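Local coordinates for putative fimbrium tip subunit Fim1C (Bacteroides ovatus, PDB 4EPS), which probably forms part of the tip of fimbriae, the cell-surface filaments that mediate adhesion and biofilm formation, at residues F346-W357 with L398-C409. Sequence-based numbering, arbitrary orientation.
Sequences FSPALTQSIHDW and LYYDTFKTDFEC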
loop_
_atom_site.group_PDB
_atom_site.type_symbol
_atom_site.label_atom_id
_atom_site.label_comp_id
_atom_site.label_asym_id
_atom_site.label_seq_id
_atom_site.Cartn_x
_atom_site.Cartn_y
_atom_site.Cartn_z
ATOM N N PHE A 346 -10.944 29.734 29.860
ATOM C CA PHE A 346 -9.690 28.992 29.825
ATOM C C PHE A 346 -9.087 28.920 31.200
ATOM O O PHE A 346 -8.733 27.839 31.666
ATOM C CB PHE A 346 -8.696 29.626 28.825
ATOM C CG PHE A 346 -7.458 28.788 28.600
ATOM C CD1 PHE A 346 -7.424 27.823 27.603
ATOM C CD2 PHE A 346 -6.317 28.985 29.371
ATOM C CE1 PHE A 346 -6.276 27.049 27.401
ATOM C CE2 PHE A 346 -5.189 28.179 29.193
ATOM C CZ PHE A 346 -5.178 27.226 28.210
ATOM N N SER A 347 -8.914 30.081 31.834
ATOM C CA SER A 347 -8.314 30.180 33.158
ATOM C C SER A 347 -8.686 31.503 33.773
ATOM O O SER A 347 -9.172 32.382 33.050
ATOM C CB SER A 347 -6.789 30.071 33.056
ATOM O OG SER A 347 -6.196 31.292 32.643
ATOM N N PRO A 348 -8.416 31.742 35.072
ATOM C CA PRO A 348 -8.614 33.106 35.577
ATOM C C PRO A 348 -7.524 34.023 34.996
ATOM O O PRO A 348 -6.523 33.520 34.477
ATOM C CB PRO A 348 -8.478 32.957 37.099
ATOM C CG PRO A 348 -7.765 31.703 37.338
ATOM C CD PRO A 348 -7.802 30.858 36.091
ATOM N N ALA A 349 -7.715 35.347 35.055
ATOM C CA ALA A 349 -6.664 36.295 34.646
ATOM C C ALA A 349 -5.557 36.198 35.694
ATOM O O ALA A 349 -5.866 36.053 36.877
ATOM C CB ALA A 349 -7.223 37.708 34.567
ATOM N N LEU A 350 -4.290 36.147 35.275
ATOM C CA LEU A 350 -3.187 35.965 36.227
ATOM C C LEU A 350 -2.462 37.268 36.491
ATOM O O LEU A 350 -2.484 38.155 35.645
ATOM C CB LEU A 350 -2.183 34.934 35.683
ATOM C CG LEU A 350 -2.714 33.532 35.296
ATOM C CD1 LEU A 350 -1.614 32.710 34.661
ATOM C CD2 LEU A 350 -3.257 32.776 36.523
ATOM N N THR A 351 -1.783 37.367 37.645
ATOM C CA THR A 351 -0.961 38.536 37.972
ATOM C C THR A 351 0.354 38.363 37.215
ATOM O O THR A 351 0.796 39.266 36.512
ATOM C CB THR A 351 -0.769 38.655 39.501
ATOM O OG1 THR A 351 -2.044 38.813 40.123
ATOM C CG2 THR A 351 0.137 39.806 39.883
ATOM N N GLN A 352 0.963 37.187 37.360
ATOM C CA GLN A 352 2.183 36.808 36.675
ATOM C C GLN A 352 1.815 35.763 35.602
ATOM O O GLN A 352 1.197 34.741 35.923
ATOM C CB GLN A 352 3.195 36.280 37.697
ATOM C CG GLN A 352 4.410 35.599 37.098
ATOM C CD GLN A 352 5.169 34.804 38.127
ATOM O OE1 GLN A 352 4.652 33.852 38.734
ATOM N NE2 GLN A 352 6.442 35.121 38.275
ATOM N N SER A 353 2.178 36.025 34.328
ATOM C CA SER A 353 1.883 35.084 33.233
ATOM C C SER A 353 2.585 33.757 33.459
ATOM O O SER A 353 3.546 33.692 34.228
ATOM C CB SER A 353 2.316 35.669 31.889
ATOM O OG SER A 353 3.728 35.803 31.820
ATOM N N ILE A 354 2.135 32.703 32.771
ATOM C CA ILE A 354 2.790 31.394 32.853
ATOM C C ILE A 354 4.221 31.541 32.309
ATOM O O ILE A 354 5.150 30.954 32.849
ATOM C CB ILE A 354 1.960 30.329 32.089
ATOM C CG1 ILE A 354 0.600 30.121 32.798
ATOM C CG2 ILE A 354 2.732 28.996 31.987
ATOM C CD1 ILE A 354 -0.485 29.889 31.886
ATOM N N HIS A 355 4.390 32.336 31.240
ATOM C CA HIS A 355 5.709 32.620 30.686
ATOM C C HIS A 355 6.642 33.233 31.757
ATOM O O HIS A 355 7.766 32.751 31.958
ATOM C CB HIS A 355 5.605 33.584 29.491
ATOM C CG HIS A 355 6.944 34.051 29.040
ATOM N ND1 HIS A 355 7.840 33.185 28.445
ATOM C CD2 HIS A 355 7.526 35.268 29.180
ATOM C CE1 HIS A 355 8.915 33.909 28.188
ATOM N NE2 HIS A 355 8.780 35.161 28.638
ATOM N N ASP A 356 6.178 34.299 32.419
ATOM C CA ASP A 356 6.983 34.987 33.433
ATOM C C ASP A 356 7.335 34.038 34.580
ATOM O O ASP A 356 8.496 34.030 35.006
ATOM C CB ASP A 356 6.293 36.258 33.942
ATOM C CG ASP A 356 6.362 37.448 32.993
ATOM O OD1 ASP A 356 7.110 37.373 31.983
ATOM O OD2 ASP A 356 5.648 38.439 33.236
ATOM N N TRP A 357 6.381 33.177 35.011
ATOM C CA TRP A 357 6.675 32.176 36.043
ATOM C C TRP A 357 7.739 31.208 35.548
ATOM O O TRP A 357 8.702 30.923 36.263
ATOM C CB TRP A 357 5.418 31.374 36.468
ATOM C CG TRP A 357 5.761 30.101 37.201
ATOM C CD1 TRP A 357 6.233 29.992 38.480
ATOM C CD2 TRP A 357 5.771 28.770 36.655
ATOM N NE1 TRP A 357 6.490 28.668 38.780
ATOM C CE2 TRP A 357 6.214 27.899 37.679
ATOM C CE3 TRP A 357 5.433 28.225 35.402
ATOM C CZ2 TRP A 357 6.337 26.515 37.483
ATOM C CZ3 TRP A 357 5.584 26.858 35.203
ATOM C CH2 TRP A 357 6.036 26.019 36.234
ATOM N N LEU A 398 3.354 21.434 34.943
ATOM C CA LEU A 398 4.400 21.897 35.860
ATOM C C LEU A 398 3.905 23.110 36.653
ATOM O O LEU A 398 4.148 23.187 37.862
ATOM C CB LEU A 398 5.702 22.226 35.113
ATOM C CG LEU A 398 6.469 21.054 34.510
ATOM C CD1 LEU A 398 7.630 21.559 33.679
ATOM C CD2 LEU A 398 6.997 20.125 35.586
ATOM N N TYR A 399 3.153 24.024 35.991
ATOM C CA TYR A 399 2.552 25.184 36.651
ATOM C C TYR A 399 1.523 24.703 37.678
ATOM O O TYR A 399 1.497 25.217 38.798
ATOM C CB TYR A 399 1.892 26.125 35.627
ATOM C CG TYR A 399 1.285 27.366 36.242
ATOM C CD1 TYR A 399 -0.032 27.369 36.703
ATOM C CD2 TYR A 399 2.003 28.556 36.310
ATOM C CE1 TYR A 399 -0.601 28.516 37.256
ATOM C CE2 TYR A 399 1.437 29.713 36.838
ATOM C CZ TYR A 399 0.135 29.685 37.316
ATOM O OH TYR A 399 -0.416 30.816 37.857
ATOM N N TYR A 400 0.674 23.734 37.291
ATOM C CA TYR A 400 -0.327 23.182 38.203
ATOM C C TYR A 400 0.341 22.542 39.443
ATOM O O TYR A 400 -0.123 22.764 40.559
ATOM C CB TYR A 400 -1.251 22.165 37.509
ATOM C CG TYR A 400 -2.285 21.606 38.464
ATOM C CD1 TYR A 400 -3.440 22.319 38.767
ATOM C CD2 TYR A 400 -2.062 20.409 39.141
ATOM C CE1 TYR A 400 -4.372 21.836 39.684
ATOM C CE2 TYR A 400 -2.976 19.926 40.079
ATOM C CZ TYR A 400 -4.138 20.632 40.332
ATOM O OH TYR A 400 -5.048 20.144 41.236
ATOM N N ASP A 401 1.431 21.787 39.241
ATOM C CA ASP A 401 2.191 21.119 40.308
ATOM C C ASP A 401 2.676 22.113 41.366
ATOM O O ASP A 401 2.765 21.761 42.540
ATOM C CB ASP A 401 3.394 20.367 39.713
ATOM C CG ASP A 401 3.040 19.130 38.895
ATOM O OD1 ASP A 401 1.861 18.698 38.939
ATOM O OD2 ASP A 401 3.946 18.584 38.221
ATOM N N THR A 402 2.953 23.353 40.949
ATOM C CA THR A 402 3.435 24.426 41.810
ATOM C C THR A 402 2.285 25.197 42.482
ATOM O O THR A 402 2.363 25.427 43.686
ATOM C CB THR A 402 4.342 25.380 40.988
ATOM O OG1 THR A 402 5.358 24.608 40.350
ATOM C CG2 THR A 402 5.008 26.462 41.833
ATOM N N PHE A 403 1.253 25.621 41.727
ATOM C CA PHE A 403 0.205 26.506 42.252
ATOM C C PHE A 403 -1.146 25.842 42.567
ATOM O O PHE A 403 -1.950 26.443 43.293
ATOM C CB PHE A 403 -0.019 27.682 41.287
ATOM C CG PHE A 403 1.228 28.515 41.095
ATOM C CD1 PHE A 403 1.614 29.452 42.048
ATOM C CD2 PHE A 403 2.048 28.324 39.988
ATOM C CE1 PHE A 403 2.782 30.202 41.881
ATOM C CE2 PHE A 403 3.211 29.075 39.820
ATOM C CZ PHE A 403 3.571 30.012 40.764
ATOM N N LYS A 404 -1.412 24.647 42.001
ATOM C CA LYS A 404 -2.634 23.851 42.205
ATOM C C LYS A 404 -3.931 24.629 41.856
ATOM O O LYS A 404 -5.000 24.315 42.396
ATOM C CB LYS A 404 -2.696 23.280 43.654
ATOM C CG LYS A 404 -1.513 22.377 44.029
ATOM C CD LYS A 404 -1.507 21.025 43.329
ATOM C CE LYS A 404 -0.372 20.171 43.844
ATOM N NZ LYS A 404 -0.437 18.780 43.325
ATOM N N THR A 405 -3.836 25.612 40.929
ATOM C CA THR A 405 -4.989 26.398 40.482
ATOM C C THR A 405 -5.772 25.575 39.467
ATOM O O THR A 405 -5.206 25.123 38.463
ATOM C CB THR A 405 -4.568 27.764 39.918
ATOM O OG1 THR A 405 -3.591 28.362 40.776
ATOM C CG2 THR A 405 -5.753 28.709 39.752
ATOM N N ASP A 406 -7.078 25.384 39.737
ATOM C CA ASP A 406 -7.980 24.582 38.916
ATOM C C ASP A 406 -8.510 25.381 37.731
ATOM O O ASP A 406 -9.646 25.877 37.763
ATOM C CB ASP A 406 -9.141 24.031 39.771
ATOM C CG ASP A 406 -8.700 23.107 40.898
ATOM O OD1 ASP A 406 -7.957 22.127 40.614
ATOM O OD2 ASP A 406 -9.113 23.346 42.058
ATOM N N PHE A 407 -7.673 25.509 36.683
ATOM C CA PHE A 407 -8.038 26.218 35.449
ATOM C C PHE A 407 -9.177 25.492 34.752
ATOM O O PHE A 407 -9.176 24.247 34.722
ATOM C CB PHE A 407 -6.833 26.294 34.497
ATOM C CG PHE A 407 -5.661 27.177 34.863
ATOM C CD1 PHE A 407 -5.718 28.025 35.969
ATOM C CD2 PHE A 407 -4.525 27.214 34.063
ATOM C CE1 PHE A 407 -4.647 28.869 36.279
ATOM C CE2 PHE A 407 -3.452 28.050 34.380
ATOM C CZ PHE A 407 -3.529 28.884 35.475
ATOM N N GLU A 408 -10.120 26.248 34.165
ATOM C CA GLU A 408 -11.251 25.653 33.439
ATOM C C GLU A 408 -10.783 24.748 32.286
ATOM O O GLU A 408 -11.427 23.730 32.036
ATOM C CB GLU A 408 -12.207 26.733 32.914
ATOM C CG GLU A 408 -12.904 27.520 34.022
ATOM C CD GLU A 408 -12.231 28.802 34.502
ATOM O OE1 GLU A 408 -10.990 28.816 34.674
ATOM O OE2 GLU A 408 -12.965 29.784 34.759
ATOM N N CYS A 409 -9.653 25.076 31.612
ATOM C CA CYS A 409 -9.150 24.244 30.492
ATOM C C CYS A 409 -8.867 22.787 30.927
ATOM O O CYS A 409 -9.072 21.876 30.126
ATOM C CB CYS A 409 -7.926 24.872 29.842
ATOM S SG CYS A 409 -6.497 25.017 30.939
HETATM O O HOH W 1 -11.837 32.091 34.024
HETATM O O HOH W 2 1.271 32.912 37.990
#
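F346 and C409 join the two backbones through a single direct hydrogen bond, C409 N to F346 O (2.9 Å); the chains stay close at S347 and F407 but have drawn apart to 7.3 Å between the CA atoms of I354 and Y399. At this end C409 lays both CB and SG over one face of the F346 ring, a CH-pi and sulfur-aromatic contact with SG 3.9 Å from the centroid. S347 CB sits over a face of F407, 3.7 Å from the ring centroid, while P348 CD packs obliquely on the same ring. Y399 is wedged between I354 CG1 on one face and F403 on the other; a water links its OH to Q352 O. With its CG anti to the backbone N (chi1 163°), W357 reaches helix 389-403, where one indole face receives two T-shaped edges, Y399 on the six-membered ring (planes at 90°) and F403 on the five-membered ring (76°). With alanine in place of this indole, both edges would probably lose the face they pack on, opening a gap beside L398. I354 also meets L396 of helix 389-403, and E474 accepts from the first turn of helix 354-359; F346 and C409 rest on Y504 of strand 502-509.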